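Side-chain contacts in putative adhesin (Bacteroides thetaiotaomicron, PDB 4QDG), which probably serves as an outer-membrane lipoprotein of the FimB/Mfa2 type that takes part in pilus assembly or anchoring and binds magnesium ions: residues 28-31 with 32-36; 56-59 with 60-63. All coordinates share one frame; numbering follows the deposited sequence. Where two conformers were deposited one is given.

Contact 1: 28-31 with 32-36; sequences ANAF and AKKVD. With MG (magnesium ion), chain C.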
loop_
_atom_site.group_PDB
_atom_site.type_symbol
_atom_site.label_atom_id
_atom_site.label_comp_id
_atom_site.label_asym_id
_atom_site.label_seq_id
_atom_site.Cartn_x
_atom_site.Cartn_y
_atom_site.Cartn_z
ATOM N N ALA A 28 6.563 -6.876 13.243
ATOM C CA ALA A 28 6.555 -8.322 13.274
ATOM C C ALA A 28 6.220 -8.914 11.910
ATOM O O ALA A 28 5.346 -8.410 11.206
ATOM C CB ALA A 28 5.556 -8.809 14.331
ATOM N N ASN A 29 6.904 -10.020 11.563
ATOM C CA ASN A 29 6.760 -10.712 10.285
ATOM C C ASN A 29 5.345 -11.240 10.061
ATOM O O ASN A 29 4.800 -11.977 10.878
ATOM C CB ASN A 29 7.787 -11.842 10.133
ATOM C CG ASN A 29 7.827 -12.452 8.748
ATOM O OD1 ASN A 29 7.514 -11.797 7.735
ATOM N ND2 ASN A 29 8.204 -13.733 8.682
ATOM N N ALA A 30 4.756 -10.834 8.931
ATOM C CA ALA A 30 3.419 -11.216 8.518
ATOM C C ALA A 30 3.441 -11.733 7.090
ATOM O O ALA A 30 2.371 -11.835 6.460
ATOM C CB ALA A 30 2.491 -10.015 8.636
ATOM N N PHE A 31 4.653 -12.064 6.565
ATOM C CA PHE A 31 4.830 -12.558 5.199
ATOM C C PHE A 31 3.917 -13.756 4.910
ATOM O O PHE A 31 3.213 -13.732 3.912
ATOM C CB PHE A 31 6.303 -12.958 4.906
ATOM C CG PHE A 31 6.523 -13.349 3.455
ATOM C CD1 PHE A 31 6.331 -14.661 3.029
ATOM C CD2 PHE A 31 6.862 -12.395 2.505
ATOM C CE1 PHE A 31 6.478 -15.007 1.678
ATOM C CE2 PHE A 31 7.046 -12.754 1.160
ATOM C CZ PHE A 31 6.856 -14.056 0.760
ATOM N N ALA A 32 3.948 -14.798 5.784
ATOM C CA ALA A 32 3.192 -16.045 5.642
ATOM C C ALA A 32 1.686 -15.808 5.536
ATOM O O ALA A 32 1.024 -16.500 4.769
ATOM C CB ALA A 32 3.488 -16.988 6.804
ATOM N N LYS A 33 1.154 -14.825 6.254
ATOM C CA LYS A 33 -0.280 -14.576 6.196
ATOM C C LYS A 33 -0.663 -13.532 5.156
ATOM O O LYS A 33 -1.826 -13.511 4.748
ATOM C CB LYS A 33 -0.876 -14.206 7.574
ATOM C CG LYS A 33 -0.061 -13.252 8.429
ATOM C CD LYS A 33 -0.603 -13.210 9.868
ATOM C CE LYS A 33 0.267 -12.395 10.810
ATOM N NZ LYS A 33 -0.394 -12.155 12.124
ATOM N N LYS A 34 0.293 -12.709 4.669
ATOM C CA LYS A 34 -0.077 -11.652 3.721
ATOM C C LYS A 34 0.392 -11.864 2.292
ATOM O O LYS A 34 -0.318 -11.428 1.399
ATOM C CB LYS A 34 0.405 -10.269 4.218
ATOM C CG LYS A 34 -0.147 -9.835 5.604
ATOM C CD LYS A 34 -1.663 -9.951 5.745
ATOM C CE LYS A 34 -2.404 -8.641 5.798
ATOM N NZ LYS A 34 -3.487 -8.570 4.771
ATOM N N VAL A 35 1.554 -12.508 2.042
ATOM C CA VAL A 35 2.063 -12.640 0.660
ATOM C C VAL A 35 1.796 -14.033 0.118
ATOM O O VAL A 35 2.467 -14.984 0.506
ATOM C CB VAL A 35 3.556 -12.237 0.533
ATOM C CG1 VAL A 35 4.015 -12.288 -0.926
ATOM C CG2 VAL A 35 3.802 -10.852 1.124
ATOM N N ASP A 36 0.821 -14.133 -0.805
ATOM C CA ASP A 36 0.300 -15.357 -1.429
ATOM C C ASP A 36 0.977 -15.710 -2.784
ATOM O O ASP A 36 0.748 -16.794 -3.319
ATOM C CB ASP A 36 -1.228 -15.185 -1.657
ATOM C CG ASP A 36 -1.643 -14.127 -2.690
ATOM O OD1 ASP A 36 -0.878 -13.156 -2.895
ATOM O OD2 ASP A 36 -2.733 -14.270 -3.284
HETATM MG MG MG C . -1.485 -12.807 -4.996
HETATM O O HOH W 1 4.687 -14.522 8.597
#
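Phe31, in the short helix 31-34, packs tightly against Val35 just past its end. Val35 CB lies over one ring face, offset toward the rim, 3.8 Å from the ring centroid in a CH-pi contact, while CG1 and CG2 reach CE2, CZ and CD2. The first torsion puts the ring there, CG opposite the backbone N (chi1 -175°). Val35 N donates to Phe31 O at 2.8 Å and nearly straight (169°), and Leu60 and Phe19 also touch the buried ring. Lys34 N closes the turn on Ala30 O at 2.9 Å, a less straight bond (131°). Asn29 OD1 takes the N-H of Phe31 at 3.1 Å from above its carbonyl plane, and a water accepts from Ala32 N. The solvent side is looser: the extended Lys33 chain runs past Ala30, CE 3.9 Å from Ala30 CB, and Lys34 bends away beyond CG. Asp36 grips a magnesium ion with both carboxylate oxygens, OD1 nearer at 2.2 Å; Cys37, Cys86 and His124 complete the site. An Asx turn, with Ala30 at the N-cap, thus leads into one helical turn, and the chain reaches the magnesium site two residues after it.

Contact 2: 56-59 with 60-63; sequences TGTE and LQDE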
loop_
_atom_site.group_PDB
_atom_site.type_symbol
_atom_site.label_atom_id
_atom_site.label_comp_id
_atom_site.label_asym_id
_atom_site.label_seq_id
_atom_site.Cartn_x
_atom_site.Cartn_y
_atom_site.Cartn_z
ATOM N N THR A 56 3.675 -19.485 -6.164
ATOM C CA THR A 56 2.248 -19.235 -5.922
ATOM C C THR A 56 1.599 -20.257 -4.968
ATOM O O THR A 56 0.463 -20.036 -4.533
ATOM C CB THR A 56 1.469 -19.216 -7.250
ATOM O OG1 THR A 56 1.812 -20.362 -8.032
ATOM C CG2 THR A 56 1.680 -17.923 -8.045
ATOM N N GLY A 57 2.322 -21.321 -4.627
ATOM C CA GLY A 57 1.834 -22.395 -3.766
ATOM C C GLY A 57 1.609 -22.111 -2.289
ATOM O O GLY A 57 1.698 -20.969 -1.840
ATOM N N THR A 58 1.297 -23.184 -1.526
ATOM C CA THR A 58 1.020 -23.161 -0.085
ATOM C C THR A 58 2.314 -23.029 0.726
ATOM O O THR A 58 2.258 -22.670 1.905
ATOM C CB THR A 58 0.231 -24.423 0.346
ATOM O OG1 THR A 58 1.037 -25.594 0.152
ATOM C CG2 THR A 58 -1.106 -24.569 -0.394
ATOM N N GLU A 59 3.472 -23.322 0.100
ATOM C CA GLU A 59 4.796 -23.252 0.732
ATOM C C GLU A 59 5.104 -21.838 1.251
ATOM O O GLU A 59 5.960 -21.702 2.133
ATOM C CB GLU A 59 5.915 -23.731 -0.221
ATOM C CG GLU A 59 6.085 -22.905 -1.492
ATOM C CD GLU A 59 5.635 -23.592 -2.770
ATOM O OE1 GLU A 59 4.458 -24.016 -2.831
ATOM O OE2 GLU A 59 6.452 -23.692 -3.715
ATOM N N LEU A 60 4.388 -20.795 0.735
ATOM C CA LEU A 60 4.598 -19.411 1.163
ATOM C C LEU A 60 3.999 -19.163 2.546
ATOM O O LEU A 60 4.390 -18.215 3.220
ATOM C CB LEU A 60 4.029 -18.412 0.147
ATOM C CG LEU A 60 4.712 -18.322 -1.211
ATOM C CD1 LEU A 60 4.001 -17.376 -2.075
ATOM C CD2 LEU A 60 6.154 -17.878 -1.090
ATOM N N GLN A 61 3.065 -20.014 2.963
ATOM C CA GLN A 61 2.415 -19.951 4.271
ATOM C C GLN A 61 3.296 -20.629 5.325
ATOM O O GLN A 61 3.051 -20.481 6.518
ATOM C CB GLN A 61 1.007 -20.587 4.223
ATOM C CG GLN A 61 -0.040 -19.678 3.577
ATOM C CD GLN A 61 -0.158 -19.889 2.083
ATOM O OE1 GLN A 61 -0.701 -20.883 1.614
ATOM N NE2 GLN A 61 0.291 -18.926 1.295
ATOM N N ASP A 62 4.330 -21.351 4.892
ATOM C CA ASP A 62 5.276 -21.975 5.802
ATOM C C ASP A 62 6.350 -20.933 6.162
ATOM O O ASP A 62 6.998 -20.401 5.264
ATOM C CB ASP A 62 5.867 -23.256 5.162
ATOM C CG ASP A 62 6.972 -23.955 5.931
ATOM O OD1 ASP A 62 7.041 -23.779 7.181
ATOM O OD2 ASP A 62 7.753 -24.706 5.296
ATOM N N GLU A 63 6.519 -20.636 7.472
ATOM C CA GLU A 63 7.475 -19.629 7.921
ATOM C C GLU A 63 8.931 -20.117 7.776
ATOM O O GLU A 63 9.838 -19.281 7.727
ATOM C CB GLU A 63 7.153 -19.149 9.348
ATOM C CG GLU A 63 6.326 -17.861 9.335
ATOM C CD GLU A 63 5.576 -17.494 10.604
ATOM O OE1 GLU A 63 4.829 -18.355 11.124
ATOM O OE2 GLU A 63 5.687 -16.326 11.046
HETATM O O HOH W 2 0.396 -18.810 -1.491
#
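Thr58 and Gln61, then Glu59 and Asp62, close two overlapping type I beta turns, 58-61 and 59-62, in the loop between strands 49-55 and 67-70. Backbone hydrogen bonds carry both steps. Gln61 N donates to Thr58 O at 3.0 Å (153°), and Asp62 N to Glu59 O at 3.2 Å; each donor stands well above the plane of the carbonyl it meets. Just past the second turn, Asp62 OD1 accepts from Asn64 N. Van der Waals contacts follow the same path. Gln61 folds back at chi2 (90°), which swings its amide alongside Thr58 and brings OE1 to 3.3 Å from Thr58 CA. Asp62 CB lies 3.4 Å from Glu59 O. Leu60 is the buried member: its side chain lies beside Gly57 O, CB at 4.0 Å, and packs on Tyr65, whereas Thr58, Glu59, Gln61 and Asp62 are exposed. A water lies between Gln61 NE2 and Gly57 O, which are themselves 4.0 Å apart. Its approach to Gly57 O is implausibly short, which makes that half of the bridge doubtful; on the other side it accepts from Gln61 NE2 at 2.8 Å.

Overall arrangement
From the N terminus, strand 15-20 runs into the loop whose end is closed by contact 1, the single helical turn 31-34, and the chain then passes the metal ligands Asp36 and Cys37 into strand 38-44. The hairpin of 38-44 and 49-55 leads to contact 2, which closes turns within the loop before strand 67-70; that strand pairs back with 15-20. The contacts are in series, neither nested nor crossed, yet they lie about 10 Å apart (centre to centre) and touch: Leu60 CD1 packs on the backbone of Asp36, and Ala32 CB rests on Gln61 O. Together they join two inter-strand connections beside the Asp36 magnesium site.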